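3'-5' exonuclease crn-4 (Caenorhabditis elegans, PDB 5DK5) degrades RNA and DNA as a metal-dependent 3'-5' exonuclease of the DEDDh family and takes part in apoptotic DNA degradation. Local coordinates at residues T28-A33 and T75-D80; P38-Q43 and Q131-L136; K233-S238 and D297-A302. One frame throughout, in Å; residues are numbered along the deposited sequence.

Interaction 1: T28-A33 and T75-D80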
# COMPACT_ATOMS: atom_id res chain seq x y z
N THR B 28 -11.73 -4.88 -2.15
CA THR B 28 -10.30 -5.04 -2.41
C THR B 28 -9.46 -3.93 -1.81
O THR B 28 -9.98 -2.89 -1.40
CB THR B 28 -10.01 -5.09 -3.93
OG1 THR B 28 -10.16 -3.79 -4.49
CG2 THR B 28 -10.94 -6.07 -4.64
N THR B 29 -8.16 -4.15 -1.77
CA THR B 29 -7.21 -3.08 -1.52
C THR B 29 -7.33 -2.08 -2.66
O THR B 29 -7.74 -2.45 -3.76
CB THR B 29 -5.77 -3.59 -1.41
OG1 THR B 29 -5.44 -4.33 -2.59
CG2 THR B 29 -5.61 -4.49 -0.19
N SER B 30 -6.97 -0.83 -2.40
CA SER B 30 -7.07 0.19 -3.43
C SER B 30 -6.36 1.48 -3.03
O SER B 30 -6.05 1.71 -1.86
CB SER B 30 -8.53 0.50 -3.74
OG SER B 30 -9.20 0.95 -2.58
N ASP B 31 -6.08 2.30 -4.04
CA ASP B 31 -5.57 3.65 -3.85
C ASP B 31 -6.29 4.52 -4.87
O ASP B 31 -5.85 4.63 -6.02
CB ASP B 31 -4.06 3.70 -4.04
CG ASP B 31 -3.48 5.07 -3.71
OD1 ASP B 31 -4.04 5.76 -2.82
OD2 ASP B 31 -2.47 5.45 -4.33
N ALA B 32 -7.38 5.14 -4.44
CA ALA B 32 -8.36 5.79 -5.32
C ALA B 32 -7.75 6.55 -6.50
O ALA B 32 -8.27 6.49 -7.61
CB ALA B 32 -9.23 6.72 -4.50
N ALA B 33 -6.65 7.26 -6.25
CA ALA B 33 -6.06 8.13 -7.27
C ALA B 33 -5.24 7.37 -8.31
O ALA B 33 -4.83 7.94 -9.32
CB ALA B 33 -5.20 9.19 -6.60
N THR B 75 -4.63 1.53 2.63
CA THR B 75 -4.55 2.98 2.55
C THR B 75 -5.73 3.57 3.29
O THR B 75 -6.73 2.88 3.52
CB THR B 75 -4.54 3.47 1.09
OG1 THR B 75 -5.81 3.20 0.49
CG2 THR B 75 -3.44 2.80 0.29
N LYS B 76 -5.63 4.84 3.66
CA LYS B 76 -6.69 5.49 4.42
C LYS B 76 -7.98 5.55 3.61
O LYS B 76 -9.07 5.34 4.14
CB LYS B 76 -6.26 6.89 4.84
CG LYS B 76 -7.28 7.65 5.67
CD LYS B 76 -7.56 6.96 7.00
CE LYS B 76 -8.65 7.69 7.78
NZ LYS B 76 -8.31 9.11 8.03
N ASN B 77 -7.86 5.84 2.31
CA ASN B 77 -9.03 5.95 1.45
C ASN B 77 -9.67 4.59 1.20
O ASN B 77 -10.88 4.50 0.97
CB ASN B 77 -8.66 6.63 0.12
CG ASN B 77 -7.61 5.86 -0.66
OD1 ASN B 77 -7.94 5.03 -1.50
ND2 ASN B 77 -6.34 6.15 -0.39
N CYS B 78 -8.87 3.53 1.26
CA CYS B 78 -9.41 2.18 1.15
C CYS B 78 -10.26 1.84 2.37
O CYS B 78 -11.36 1.31 2.25
CB CYS B 78 -8.28 1.16 1.00
SG CYS B 78 -8.83 -0.57 1.07
N VAL B 79 -9.74 2.16 3.55
CA VAL B 79 -10.47 1.94 4.80
C VAL B 79 -11.77 2.73 4.83
O VAL B 79 -12.81 2.21 5.22
CB VAL B 79 -9.61 2.33 6.02
CG1 VAL B 79 -10.45 2.29 7.31
CG2 VAL B 79 -8.41 1.41 6.15
N ASP B 80 -11.71 3.99 4.41
CA ASP B 80 -12.88 4.86 4.40
C ASP B 80 -13.95 4.34 3.44
O ASP B 80 -15.14 4.51 3.68
CB ASP B 80 -12.49 6.29 4.02
CG ASP B 80 -11.65 6.98 5.09
OD1 ASP B 80 -11.66 6.51 6.25
OD2 ASP B 80 -11.00 7.99 4.77
O HOH W 1 -5.18 -0.24 0.01
O HOH W 2 -9.86 3.66 -2.57

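Interaction 2: P38-Q43 and Q131-L136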
# COMPACT_ATOMS: atom_id res chain seq x y z
N PRO B 38 -2.52 -3.31 -7.94
CA PRO B 38 -2.77 -4.75 -7.90
C PRO B 38 -3.81 -5.12 -6.85
O PRO B 38 -3.47 -5.66 -5.79
CB PRO B 38 -1.40 -5.33 -7.56
CG PRO B 38 -0.79 -4.30 -6.68
CD PRO B 38 -1.28 -2.96 -7.21
N CYS B 39 -5.08 -4.84 -7.15
CA CYS B 39 -6.17 -5.06 -6.21
C CYS B 39 -6.22 -6.49 -5.69
O CYS B 39 -6.31 -7.44 -6.46
CB CYS B 39 -7.51 -4.71 -6.87
SG CYS B 39 -7.64 -2.99 -7.42
N GLU B 40 -6.15 -6.62 -4.36
CA GLU B 40 -6.30 -7.91 -3.69
C GLU B 40 -7.58 -7.93 -2.87
O GLU B 40 -7.91 -6.95 -2.20
CB GLU B 40 -5.11 -8.18 -2.77
CG GLU B 40 -3.78 -8.27 -3.47
CD GLU B 40 -2.63 -8.36 -2.49
OE1 GLU B 40 -2.23 -7.30 -1.94
OE2 GLU B 40 -2.14 -9.48 -2.24
N VAL B 41 -8.30 -9.05 -2.92
CA VAL B 41 -9.52 -9.22 -2.13
C VAL B 41 -9.21 -9.14 -0.64
O VAL B 41 -8.28 -9.80 -0.16
CB VAL B 41 -10.20 -10.57 -2.44
CG1 VAL B 41 -11.42 -10.78 -1.55
CG2 VAL B 41 -10.59 -10.64 -3.90
N ILE B 42 -9.99 -8.35 0.09
CA ILE B 42 -9.83 -8.22 1.54
C ILE B 42 -11.13 -8.53 2.28
O ILE B 42 -11.14 -8.66 3.51
CB ILE B 42 -9.34 -6.82 1.93
CG1 ILE B 42 -10.25 -5.74 1.34
CG2 ILE B 42 -7.90 -6.62 1.46
CD1 ILE B 42 -9.87 -4.33 1.77
N GLN B 43 -12.24 -8.64 1.55
CA GLN B 43 -13.48 -9.14 2.12
C GLN B 43 -14.28 -9.93 1.09
O GLN B 43 -14.37 -9.55 -0.07
CB GLN B 43 -14.33 -8.00 2.68
CG GLN B 43 -15.53 -8.48 3.48
CD GLN B 43 -16.22 -7.38 4.26
OE1 GLN B 43 -15.92 -6.20 4.08
NE2 GLN B 43 -17.15 -7.76 5.13
N GLN B 131 -10.95 -12.55 -11.31
CA GLN B 131 -9.97 -13.01 -12.29
C GLN B 131 -8.53 -12.64 -11.89
O GLN B 131 -7.62 -13.47 -12.00
CB GLN B 131 -10.29 -12.42 -13.67
CG GLN B 131 -10.07 -13.40 -14.81
CD GLN B 131 -10.17 -12.75 -16.18
OE1 GLN B 131 -9.49 -13.16 -17.11
NE2 GLN B 131 -11.04 -11.75 -16.30
N TYR B 132 -8.33 -11.41 -11.44
CA TYR B 132 -7.00 -10.94 -11.08
C TYR B 132 -6.49 -11.62 -9.82
O TYR B 132 -5.32 -12.01 -9.75
CB TYR B 132 -7.00 -9.42 -10.88
CG TYR B 132 -5.62 -8.84 -10.69
CD1 TYR B 132 -4.78 -8.63 -11.77
CD2 TYR B 132 -5.16 -8.51 -9.42
CE1 TYR B 132 -3.51 -8.11 -11.59
CE2 TYR B 132 -3.90 -7.98 -9.24
CZ TYR B 132 -3.08 -7.78 -10.33
OH TYR B 132 -1.82 -7.25 -10.15
N GLN B 133 -7.36 -11.77 -8.83
CA GLN B 133 -7.00 -12.43 -7.58
C GLN B 133 -6.65 -13.90 -7.83
O GLN B 133 -5.75 -14.45 -7.20
CB GLN B 133 -8.13 -12.32 -6.56
CG GLN B 133 -7.84 -12.96 -5.21
CD GLN B 133 -6.67 -12.30 -4.50
OE1 GLN B 133 -6.77 -11.16 -4.04
NE2 GLN B 133 -5.56 -13.03 -4.40
N MET B 134 -7.37 -14.53 -8.75
CA MET B 134 -7.11 -15.93 -9.10
C MET B 134 -5.71 -16.08 -9.69
O MET B 134 -5.04 -17.08 -9.46
CB MET B 134 -8.15 -16.45 -10.10
CG MET B 134 -9.56 -16.64 -9.54
SD MET B 134 -9.69 -17.76 -8.15
CE MET B 134 -11.44 -17.63 -7.82
N LYS B 135 -5.28 -15.07 -10.45
CA LYS B 135 -3.95 -15.07 -11.03
C LYS B 135 -2.89 -14.95 -9.94
O LYS B 135 -1.90 -15.68 -9.95
CB LYS B 135 -3.80 -13.94 -12.04
CG LYS B 135 -2.42 -13.86 -12.71
CD LYS B 135 -2.18 -15.06 -13.61
CE LYS B 135 -0.86 -14.94 -14.36
NZ LYS B 135 0.30 -14.96 -13.43
N LEU B 136 -3.11 -14.02 -9.01
CA LEU B 136 -2.19 -13.83 -7.90
C LEU B 136 -2.04 -15.11 -7.08
O LEU B 136 -0.94 -15.47 -6.68
CB LEU B 136 -2.66 -12.69 -6.99
CG LEU B 136 -2.75 -11.29 -7.58
CD1 LEU B 136 -3.16 -10.30 -6.49
CD2 LEU B 136 -1.43 -10.87 -8.21
O HOH W 3 -3.07 -12.26 -2.99
O HOH W 4 -6.22 -11.12 -1.27

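Interaction 3: K233-S238 and D297-A302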
# COMPACT_ATOMS: atom_id res chain seq x y z
N LYS B 233 -2.14 7.77 -22.28
CA LYS B 233 -1.05 7.88 -21.32
C LYS B 233 -1.51 8.20 -19.90
O LYS B 233 -0.81 7.89 -18.93
CB LYS B 233 -0.05 8.95 -21.78
CG LYS B 233 1.21 8.40 -22.44
CD LYS B 233 1.39 8.91 -23.86
CE LYS B 233 2.76 8.56 -24.41
NZ LYS B 233 3.05 7.10 -24.33
N GLU B 234 -2.67 8.82 -19.77
CA GLU B 234 -3.19 9.24 -18.47
C GLU B 234 -4.23 8.26 -17.94
O GLU B 234 -5.09 8.63 -17.14
CB GLU B 234 -3.79 10.64 -18.56
CG GLU B 234 -2.84 11.70 -19.09
CD GLU B 234 -1.65 11.93 -18.18
OE1 GLU B 234 -1.76 11.66 -16.96
OE2 GLU B 234 -0.59 12.37 -18.68
N TRP B 235 -4.15 7.00 -18.38
CA TRP B 235 -5.18 6.02 -18.05
C TRP B 235 -5.22 5.69 -16.56
O TRP B 235 -6.24 5.23 -16.05
CB TRP B 235 -4.97 4.73 -18.85
CG TRP B 235 -3.75 3.93 -18.47
CD1 TRP B 235 -2.52 3.98 -19.06
CD2 TRP B 235 -3.65 2.94 -17.43
NE1 TRP B 235 -1.67 3.09 -18.45
CE2 TRP B 235 -2.34 2.45 -17.45
CE3 TRP B 235 -4.55 2.44 -16.49
CZ2 TRP B 235 -1.90 1.47 -16.56
CZ3 TRP B 235 -4.11 1.47 -15.60
CH2 TRP B 235 -2.80 0.99 -15.64
N ARG B 236 -4.11 5.91 -15.86
CA ARG B 236 -4.01 5.54 -14.46
C ARG B 236 -4.87 6.41 -13.55
O ARG B 236 -5.14 6.04 -12.40
CB ARG B 236 -2.55 5.60 -14.01
CG ARG B 236 -1.70 4.54 -14.66
CD ARG B 236 -0.28 4.54 -14.12
NE ARG B 236 0.53 3.50 -14.75
CZ ARG B 236 1.07 3.61 -15.96
NH1 ARG B 236 0.89 4.70 -16.69
NH2 ARG B 236 1.79 2.61 -16.45
N SER B 237 -5.30 7.57 -14.05
CA SER B 237 -6.14 8.48 -13.28
C SER B 237 -7.62 8.37 -13.67
O SER B 237 -8.46 9.09 -13.14
CB SER B 237 -5.66 9.92 -13.48
OG SER B 237 -5.75 10.31 -14.84
N SER B 238 -7.92 7.46 -14.60
CA SER B 238 -9.29 7.27 -15.08
C SER B 238 -9.74 5.81 -14.96
O SER B 238 -9.17 4.93 -15.60
CB SER B 238 -9.41 7.72 -16.54
OG SER B 238 -10.67 7.36 -17.08
N ASP B 297 7.34 3.07 -19.30
CA ASP B 297 5.99 3.22 -18.77
C ASP B 297 5.35 1.84 -18.59
O ASP B 297 4.41 1.48 -19.30
CB ASP B 297 5.14 4.09 -19.70
CG ASP B 297 3.79 4.44 -19.09
OD1 ASP B 297 3.70 4.54 -17.85
OD2 ASP B 297 2.83 4.64 -19.86
N PRO B 298 5.86 1.05 -17.62
CA PRO B 298 5.36 -0.31 -17.42
C PRO B 298 3.99 -0.35 -16.73
O PRO B 298 3.67 0.53 -15.94
CB PRO B 298 6.42 -0.95 -16.51
CG PRO B 298 7.54 0.05 -16.41
CD PRO B 298 6.93 1.38 -16.67
N ILE B 299 3.21 -1.38 -17.04
CA ILE B 299 1.94 -1.62 -16.36
C ILE B 299 2.22 -2.38 -15.07
O ILE B 299 2.47 -3.59 -15.09
CB ILE B 299 0.96 -2.43 -17.23
CG1 ILE B 299 0.86 -1.84 -18.64
CG2 ILE B 299 -0.41 -2.48 -16.57
CD1 ILE B 299 0.29 -0.44 -18.69
N HIS B 300 2.19 -1.68 -13.94
CA HIS B 300 2.59 -2.25 -12.66
C HIS B 300 1.77 -3.48 -12.28
O HIS B 300 2.33 -4.51 -11.91
CB HIS B 300 2.49 -1.20 -11.55
CG HIS B 300 2.63 -1.77 -10.17
ND1 HIS B 300 3.78 -2.38 -9.72
CD2 HIS B 300 1.75 -1.82 -9.14
CE1 HIS B 300 3.61 -2.77 -8.48
NE2 HIS B 300 2.39 -2.45 -8.10
N PHE B 301 0.45 -3.38 -12.38
CA PHE B 301 -0.43 -4.46 -11.91
C PHE B 301 -0.28 -5.70 -12.79
O PHE B 301 -0.51 -6.82 -12.34
CB PHE B 301 -1.89 -4.00 -11.87
CG PHE B 301 -2.60 -4.04 -13.20
CD1 PHE B 301 -3.18 -5.22 -13.65
CD2 PHE B 301 -2.70 -2.91 -13.98
CE1 PHE B 301 -3.84 -5.26 -14.87
CE2 PHE B 301 -3.36 -2.94 -15.20
CZ PHE B 301 -3.93 -4.12 -15.64
N ALA B 302 0.08 -5.49 -14.05
CA ALA B 302 0.33 -6.61 -14.96
C ALA B 302 1.67 -7.25 -14.62
O ALA B 302 1.79 -8.48 -14.59
CB ALA B 302 0.30 -6.14 -16.40
O HOH W 5 1.70 6.83 -19.13

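Interaction 1: T28-A33 and T75-D80
Residues 28-33 run as an irregular, mostly extended chain past the first turn of helix 76-82, closest where Ser30 and Cys78 bring their CA atoms 5.5 Å apart. Thr75, the N-cap residue, works in two directions through one hydroxyl. With chi1 at 67°, OG1 is held between its own backbone N and carbonyl carbon, where it accepts from Cys78 N at the open end of the helix and donates to Ser30 O at 2.8 Å. Threonine suits this place because its hydroxyl can give and take at once, while its CG2 methyl packs on the same Ser30 carbonyl. Two residues on, the Asn77 amide meets the chain with both ends. Its OD1 accepts from Ala32 N at 3.0 Å in a nearly straight bond (174°), although the N-H comes from well above the amide plane; ND2 makes a weak bond to Asp31 OD1. The other carboxylate oxygen, OD2, bonds to Lys76 N of the second subunit. Two waters complete the seam: one accepts from Ser30 N and Thr75 N, the other links Ser30 OG to Asn77 OD1. Cys78 SG packs 3.6 Å from Thr28 O. Since the polar groups of Thr75 and Asn77 meet backbone atoms of Ser30 and Ala32, the contact probably fixes the course of the chain leaving the strand of the magnesium ligands Asp25 and Glu27.

Interaction 2: P38-Q43 and Q131-L136
Gln133 OE1 is gripped twice, by Val41 N at 2.8 Å and by a water that also donates to Val41 O. The backbone N-H lies in the plane of the amide carbonyl, with an N-H...O angle of 153°. The glutamine chain leaves the helix with CG opposite the backbone N (chi1 -179°) and bends at chi2 (62°), which brings the amide up to the start of the strand and lays CG against Val41 CG2 at 3.8 Å. Glutamine suits the place: its methylenes pack on valine and its carbonyl takes the first peptide N-H of the strand. NE2 hydrogen-bonds to Ser137 OG and donates to a second water, which in turn donates to Glu40 OE2. That carboxylate is held mainly by backbone N-H groups of Val69, Leu70 and Asn71, which would favour its charged form. Glu40 CG touches Leu136 CD1 at 3.7 Å, the two chains crossing at about a right angle. One turn back, Tyr132 meets Pro38 and Cys39: Cys39 O sits at the ring edge, 3.4 Å from CD2, and Pro38 CB is 3.3 Å from OH, which itself hydrogen-bonds to Phe301 O. Helix 124-136 thus packs against the start of strand 41-50 in the mixed sheet of this RNase H-like exonuclease fold, beside strand 20-28 with the metal ligands Asp25 and Glu27; Phe95 of helix 95-109 touches Val41 and Gln133, and Ile304 of helix 300-305 covers Pro38 and Tyr132.

Interaction 3: K233-S238 and D297-A302
The backbones stay well apart, with Arg236 and Ile299 CA atoms 9.5 Å from each other at the nearest point, so long side chains from the 3-10 turn around Arg236 bridge to the chain entering helix 300-305. Arg236 is extended from CG to NE, which carries its guanidinium across the gap. There NH1 forms a salt bridge with Asp297 OD1 at 3.0 Å, and NH2 makes a weak hydrogen bond to Pro298 O, which sits at the guanidinium edge; the carboxylate is turned 56° from the guanidinium plane. NE forms a second salt bridge, with Asp36. The contact joins the turn between the last two strands of the sheet, just before helix 239-249, to the last helix of the chain. Trp235 backs the arginine. Its indole lies over the aliphatic stem, with Arg236 CG 3.5 Å above the ring plane, and its CZ2 stands over one guanidinium face. The apolar far rim of the indole meets Ile299 CD1 at 3.6 Å from CZ2, while CH2 comes in at the edge of the Phe301 ring, 4.0 Å from CE2. Asp297 OD2 accepts from a water that also donates to Lys233 O, and Tyr231 OH hydrogen-bonds to both OD2 and Trp235 NE1.

The connection between strands 20-28 and 41-50 gives most of one segment each to interactions 1 and 2, and its Asp36 bonds to Arg236 of interaction 3. The first two touch directly, Thr29 N probably hydrogen-bonding to Glu40 O at 2.8 Å, with centres about 14 Å apart. Tyr132 OH probably hydrogen-bonds to Phe301 O at 2.6 Å, linking interactions 2 and 3, whose centres are about 17 Å apart. Interaction 1 lies nearest the active site: the Thr28 side chain is about 9 Å from the bound magnesium ion, that of Cys78 about 10 Å from the inhibitor MES. The Val41 side chain of interaction 2 is about 11 Å from the magnesium ion. All three contacts touch the second subunit, interaction 2 through Pro38.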